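PDB 5HAX: nucleoporin NUP170 from Chaetomium thermophilum, which probably serves as an inner-ring scaffold component of the nuclear pore complex, helping to hold that ring together and close to the pore membrane. Local coordinates for residues A[39-44]-A[426-431]; A[388-393]-A[406-411]. One frame throughout, in Å; residues are numbered along the deposited sequence.

How the contacts relate
Contacts 1 and 2 are two neighbouring strand pairings of one sheet, consistent with a blade of the N-terminal beta-propeller domain, and their centres lie about 10 Å apart. The strands of 426-431 and 406-411 are direct neighbours: Thr430 N lies 2.9 Å from Val406 O, and Gln428 O 2.9 Å from Ala408 N, both probable hydrogen bonds. Side chains tie them too, Glu427 OE1 to Ser407 OG and Gln428 NE2 to Asp410 OD2. Along the chain the hairpin of contact 2 is nested inside the long loop closed by contact 1, whose early strand 39-41 adds a parallel edge to the otherwise antiparallel strands. Contact 2 is buried; contact 1 is only partly so.

Contact 1: A[39-44]-A[426-431]; sequences EMQSSD and FEQGTW
Gln428 is held by Glu39 and Gln41 at the two ends of its amide. Its NE2 donates to Glu39 OE1 at 2.9 Å, in the plane of its own amide but reaching the oxygen from above the carboxylate, the two planes standing 72° apart. At the other end, Gln428 OE1 accepts from Gln41 NE2 at 3.0 Å; here the amides are nearly coplanar, and the bond, almost straight at 172°, meets a lone pair in the carbonyl plane. Glu39 lies alongside Gln428 because its chain is extended, with CG anti to the backbone N (chi1 -168°). Since Gln428 NE2 also donates to Asp410 OD2, the rotation of this buried amide is fixed.

The opposite face is tightly packed. Met40, bent at chi2 and chi3, folds over Gly429, its SD 4.0 Å from Gly429 CA, where a side-chain carbon would collide with the sulfur. Met40 CE then reaches Trp431 CD1 at 3.6 Å, while Trp431 NE1 is bonded to Glu353 O. Between the faces runs a parallel ladder: Glu39 N to Glu427 O, Gly429 N to Glu39 O, Gln41 N to Gly429 O.

Past Gln41 the pairing gives way to side chain and solvent. Thr430 OG1 donates to Gln41 O at 2.9 Å, one water links Gln41 O to Trp431 N, and a second joins Ser43 N and Trp431 O; exposed Ser43 adds its CB, 3.3 Å from Trp431 O.

Strand 39-41 is the outermost of its sheet within this chain, added in parallel to 427-433 by a segment that precedes the sheet's other strands in the chain. Beyond 427-433, strand 403-409 brings Phe405 against Met40 and Trp431, and Glu427 forms salt bridges to Lys348 and Arg318 on strands of an adjoining sheet.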
loop_
_atom_site.group_PDB
_atom_site.type_symbol
_atom_site.label_atom_id
_atom_site.label_comp_id
_atom_site.label_asym_id
_atom_site.label_seq_id
_atom_site.Cartn_x
_atom_site.Cartn_y
_atom_site.Cartn_z
ATOM N N GLU A 39 0.847 15.854 -14.367
ATOM C CA GLU A 39 1.880 15.700 -15.386
ATOM C C GLU A 39 1.705 14.308 -15.977
ATOM O O GLU A 39 1.918 13.304 -15.288
ATOM C CB GLU A 39 3.286 15.892 -14.822
ATOM C CG GLU A 39 4.343 16.028 -15.914
ATOM C CD GLU A 39 5.757 16.123 -15.374
ATOM O OE1 GLU A 39 5.923 16.371 -14.161
ATOM O OE2 GLU A 39 6.705 15.946 -16.169
ATOM N N MET A 40 1.294 14.249 -17.240
ATOM C CA MET A 40 1.034 12.985 -17.912
ATOM C C MET A 40 2.311 12.448 -18.543
ATOM O O MET A 40 3.127 13.210 -19.068
ATOM C CB MET A 40 -0.042 13.160 -18.984
ATOM C CG MET A 40 -1.415 13.510 -18.429
ATOM S SD MET A 40 -2.108 12.214 -17.382
ATOM C CE MET A 40 -2.246 10.861 -18.547
ATOM N N GLN A 41 2.472 11.128 -18.487
ATOM C CA GLN A 41 3.625 10.444 -19.052
ATOM C C GLN A 41 3.148 9.355 -20.000
ATOM O O GLN A 41 2.167 8.662 -19.720
ATOM C CB GLN A 41 4.500 9.815 -17.956
ATOM C CG GLN A 41 4.928 10.777 -16.857
ATOM C CD GLN A 41 5.922 11.815 -17.335
ATOM O OE1 GLN A 41 6.352 11.801 -18.489
ATOM N NE2 GLN A 41 6.296 12.725 -16.444
ATOM N N SER A 42 3.841 9.216 -21.125
ATOM C CA SER A 42 3.573 8.105 -22.024
ATOM C C SER A 42 3.896 6.791 -21.321
ATOM O O SER A 42 4.826 6.705 -20.514
ATOM C CB SER A 42 4.396 8.246 -23.304
ATOM O OG SER A 42 3.964 7.329 -24.292
ATOM N N SER A 43 3.103 5.759 -21.620
ATOM C CA SER A 43 3.265 4.488 -20.919
ATOM C C SER A 43 4.607 3.837 -21.222
ATOM O O SER A 43 5.120 3.069 -20.400
ATOM C CB SER A 43 2.130 3.533 -21.284
ATOM O OG SER A 43 2.080 3.299 -22.681
ATOM N N ASP A 44 5.190 4.128 -22.383
ATOM C CA ASP A 44 6.483 3.580 -22.764
ATOM C C ASP A 44 7.644 4.452 -22.306
ATOM O O ASP A 44 8.798 4.126 -22.599
ATOM C CB ASP A 44 6.542 3.394 -24.286
ATOM C CG ASP A 44 6.444 4.709 -25.041
ATOM O OD1 ASP A 44 5.920 5.689 -24.472
ATOM O OD2 ASP A 44 6.889 4.761 -26.207
ATOM N N PHE A 426 -0.717 17.484 -6.573
ATOM C CA PHE A 426 0.034 17.170 -7.780
ATOM C C PHE A 426 0.026 15.664 -8.026
ATOM O O PHE A 426 0.089 14.868 -7.086
ATOM C CB PHE A 426 1.474 17.672 -7.662
ATOM C CG PHE A 426 1.586 19.144 -7.371
ATOM C CD1 PHE A 426 1.291 20.083 -8.345
ATOM C CD2 PHE A 426 2.001 19.588 -6.125
ATOM C CE1 PHE A 426 1.397 21.436 -8.079
ATOM C CE2 PHE A 426 2.110 20.940 -5.855
ATOM C CZ PHE A 426 1.807 21.863 -6.832
ATOM N N GLU A 427 -0.050 15.275 -9.300
ATOM C CA GLU A 427 -0.110 13.866 -9.671
ATOM C C GLU A 427 0.738 13.595 -10.905
ATOM O O GLU A 427 0.912 14.461 -11.766
ATOM C CB GLU A 427 -1.553 13.409 -9.952
ATOM C CG GLU A 427 -2.394 13.141 -8.712
ATOM C CD GLU A 427 -3.730 12.500 -9.042
ATOM O OE1 GLU A 427 -3.889 11.288 -8.788
ATOM O OE2 GLU A 427 -4.622 13.206 -9.555
ATOM N N GLN A 428 1.264 12.373 -10.967
ATOM C CA GLN A 428 1.853 11.800 -12.171
ATOM C C GLN A 428 0.890 10.752 -12.712
ATOM O O GLN A 428 0.434 9.887 -11.960
ATOM C CB GLN A 428 3.213 11.161 -11.869
ATOM C CG GLN A 428 4.301 12.139 -11.434
ATOM C CD GLN A 428 4.898 12.912 -12.591
ATOM O OE1 GLN A 428 5.091 12.374 -13.682
ATOM N NE2 GLN A 428 5.198 14.182 -12.357
ATOM N N GLY A 429 0.584 10.826 -14.011
ATOM C CA GLY A 429 -0.417 9.965 -14.603
ATOM C C GLY A 429 0.070 9.317 -15.885
ATOM O O GLY A 429 1.047 9.747 -16.499
ATOM N N THR A 430 -0.639 8.261 -16.281
ATOM C CA THR A 430 -0.334 7.551 -17.517
ATOM C C THR A 430 -1.544 6.729 -17.938
ATOM O O THR A 430 -2.414 6.406 -17.125
ATOM C CB THR A 430 0.896 6.645 -17.362
ATOM O OG1 THR A 430 1.254 6.095 -18.637
ATOM C CG2 THR A 430 0.620 5.513 -16.378
ATOM N N TRP A 431 -1.575 6.385 -19.226
ATOM C CA TRP A 431 -2.622 5.559 -19.820
ATOM C C TRP A 431 -2.040 4.203 -20.195
ATOM O O TRP A 431 -1.095 4.132 -20.988
ATOM C CB TRP A 431 -3.208 6.221 -21.066
ATOM C CG TRP A 431 -4.167 7.326 -20.801
ATOM C CD1 TRP A 431 -3.900 8.662 -20.816
ATOM C CD2 TRP A 431 -5.561 7.196 -20.502
ATOM N NE1 TRP A 431 -5.041 9.375 -20.539
ATOM C CE2 TRP A 431 -6.076 8.499 -20.342
ATOM C CE3 TRP A 431 -6.424 6.106 -20.351
ATOM C CZ2 TRP A 431 -7.413 8.741 -20.040
ATOM C CZ3 TRP A 431 -7.753 6.348 -20.048
ATOM C CH2 TRP A 431 -8.234 7.655 -19.896
HETATM O O HOH W 1 0.055 8.136 -21.463
HETATM O O HOH W 2 0.497 5.997 -22.831
#

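Contact 2: A[388-393]-A[406-411]; sequences PGYFFD and VSAPDT
Val406 sets its CG1 over one face of the Phe392 ring, a CH-pi contact 15° off the ring normal. With CG beside the backbone N (chi1 -69°), Phe392 swings its ring back toward the valine. From CB, which stands clear of Val406, the side chain closes in: CG lies 4.2 Å from Val406 CG1, CD1 meets the other methyl, CG2, at 3.8 Å, CE1 comes to 3.6 Å from CG1, CE2 also faces CG1, and CZ at the tip stays 3.7 Å from that same methyl. The ring also meets Phe474 and touches Val485. An alanine here would remove the face that covers Val406 CG1 and would probably open a gap between the valine and Phe474.

These residues form a non-hydrogen-bonded pair in the antiparallel hairpin of strands 390-395 and 403-409, within the Nup133-like beta-propeller domain. The adjacent hydrogen-bonded pair is Phe391 with Ser407: Phe391 N donates to Ser407 O at 3.0 Å and Ser407 N to Phe391 O at 3.1 Å. On that face Ser407 OG sits at the edge of the Phe391 ring, in its plane and 3.6 Å from Phe391 CB, while its hydrogen bond goes to Glu427 OE1.

At the open end of the hairpin, away from its turn, the Tyr390 ring receives the Ala408 methyl at its edge, CD1 to CB 3.8 Å. Pro388 CD lies over one face of the ring, and Tyr390 OH is hydrogen-bonded to Glu462 OE1. Gly389 and Tyr390 make a classic beta bulge against Phe386. A side chain on Gly389 would press on both Pro409 CG and the preceding carbonyl. Pro409 packs against this bend, its CG reaching Pro388 O, and next to it Asp410 takes the N-cap position of helix 411-416, with a salt bridge to Arg413.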
loop_
_atom_site.group_PDB
_atom_site.type_symbol
_atom_site.label_atom_id
_atom_site.label_comp_id
_atom_site.label_asym_id
_atom_site.label_seq_id
_atom_site.Cartn_x
_atom_site.Cartn_y
_atom_site.Cartn_z
ATOM N N PRO A 388 -0.828 5.232 -0.937
ATOM C CA PRO A 388 -1.102 6.604 -0.498
ATOM C C PRO A 388 -1.860 7.446 -1.530
ATOM O O PRO A 388 -1.785 8.674 -1.473
ATOM C CB PRO A 388 0.299 7.162 -0.271
ATOM C CG PRO A 388 1.106 6.506 -1.340
ATOM C CD PRO A 388 0.494 5.137 -1.577
ATOM N N GLY A 389 -2.571 6.802 -2.455
ATOM C CA GLY A 389 -3.368 7.528 -3.429
ATOM C C GLY A 389 -3.300 6.986 -4.843
ATOM O O GLY A 389 -3.761 7.647 -5.780
ATOM N N TYR A 390 -2.730 5.795 -5.018
ATOM C CA TYR A 390 -2.697 5.160 -6.331
ATOM C C TYR A 390 -4.119 4.982 -6.855
ATOM O O TYR A 390 -4.951 4.352 -6.199
ATOM C CB TYR A 390 -1.994 3.804 -6.242
ATOM C CG TYR A 390 -0.621 3.824 -5.601
ATOM C CD1 TYR A 390 0.248 4.896 -5.782
ATOM C CD2 TYR A 390 -0.193 2.760 -4.814
ATOM C CE1 TYR A 390 1.504 4.902 -5.194
ATOM C CE2 TYR A 390 1.055 2.758 -4.226
ATOM C CZ TYR A 390 1.901 3.827 -4.419
ATOM O OH TYR A 390 3.145 3.818 -3.824
ATOM N N PHE A 391 -4.391 5.526 -8.040
ATOM C CA PHE A 391 -5.742 5.602 -8.592
ATOM C C PHE A 391 -5.796 4.856 -9.919
ATOM O O PHE A 391 -5.019 5.153 -10.831
ATOM C CB PHE A 391 -6.159 7.065 -8.771
ATOM C CG PHE A 391 -7.480 7.251 -9.470
ATOM C CD1 PHE A 391 -8.620 6.611 -9.017
ATOM C CD2 PHE A 391 -7.584 8.097 -10.563
ATOM C CE1 PHE A 391 -9.835 6.792 -9.654
ATOM C CE2 PHE A 391 -8.794 8.284 -11.201
ATOM C CZ PHE A 391 -9.921 7.633 -10.743
ATOM N N PHE A 392 -6.714 3.895 -10.021
ATOM C CA PHE A 392 -6.979 3.153 -11.251
ATOM C C PHE A 392 -8.403 3.445 -11.701
ATOM O O PHE A 392 -9.345 3.255 -10.925
ATOM C CB PHE A 392 -6.813 1.642 -11.041
ATOM C CG PHE A 392 -5.392 1.202 -10.818
ATOM C CD1 PHE A 392 -4.698 0.539 -11.814
ATOM C CD2 PHE A 392 -4.757 1.432 -9.610
ATOM C CE1 PHE A 392 -3.394 0.122 -11.613
ATOM C CE2 PHE A 392 -3.452 1.019 -9.405
ATOM C CZ PHE A 392 -2.773 0.364 -10.407
ATOM N N ASP A 393 -8.564 3.890 -12.949
ATOM C CA ASP A 393 -9.879 4.193 -13.512
ATOM C C ASP A 393 -10.051 3.457 -14.831
ATOM O O ASP A 393 -9.236 3.615 -15.747
ATOM C CB ASP A 393 -10.063 5.698 -13.727
ATOM C CG ASP A 393 -11.493 6.063 -14.091
ATOM O OD1 ASP A 393 -12.375 5.183 -14.017
ATOM O OD2 ASP A 393 -11.741 7.233 -14.441
ATOM N N VAL A 406 -4.056 5.505 -14.863
ATOM C CA VAL A 406 -3.392 5.198 -13.602
ATOM C C VAL A 406 -2.555 6.402 -13.199
ATOM O O VAL A 406 -1.779 6.924 -14.008
ATOM C CB VAL A 406 -2.515 3.935 -13.700
ATOM C CG1 VAL A 406 -2.182 3.428 -12.310
ATOM C CG2 VAL A 406 -3.218 2.853 -14.506
ATOM N N SER A 407 -2.712 6.842 -11.951
ATOM C CA SER A 407 -2.010 8.017 -11.457
ATOM C C SER A 407 -1.564 7.782 -10.021
ATOM O O SER A 407 -2.099 6.931 -9.306
ATOM C CB SER A 407 -2.883 9.278 -11.535
ATOM O OG SER A 407 -4.042 9.146 -10.730
ATOM N N ALA A 408 -0.573 8.558 -9.611
ATOM C CA ALA A 408 -0.036 8.519 -8.262
ATOM C C ALA A 408 0.209 9.946 -7.810
ATOM O O ALA A 408 0.330 10.853 -8.641
ATOM C CB ALA A 408 1.269 7.717 -8.193
ATOM N N PRO A 409 0.278 10.183 -6.501
ATOM C CA PRO A 409 0.700 11.504 -6.031
ATOM C C PRO A 409 2.102 11.805 -6.533
ATOM O O PRO A 409 2.938 10.908 -6.653
ATOM C CB PRO A 409 0.659 11.377 -4.501
ATOM C CG PRO A 409 -0.158 10.166 -4.218
ATOM C CD PRO A 409 0.026 9.255 -5.386
ATOM N N ASP A 410 2.351 13.076 -6.851
ATOM C CA ASP A 410 3.699 13.513 -7.213
ATOM C C ASP A 410 4.460 13.722 -5.908
ATOM O O ASP A 410 4.688 14.844 -5.448
ATOM C CB ASP A 410 3.663 14.770 -8.073
ATOM C CG ASP A 410 4.991 15.041 -8.761
ATOM O OD1 ASP A 410 6.031 14.560 -8.265
ATOM O OD2 ASP A 410 4.998 15.725 -9.804
ATOM N N THR A 411 4.848 12.598 -5.298
ATOM C CA THR A 411 5.486 12.628 -3.986
ATOM C C THR A 411 6.696 13.552 -3.971
ATOM O O THR A 411 6.921 14.280 -2.998
ATOM C CB THR A 411 5.893 11.213 -3.577
ATOM O OG1 THR A 411 4.752 10.349 -3.656
ATOM C CG2 THR A 411 6.446 11.190 -2.156
#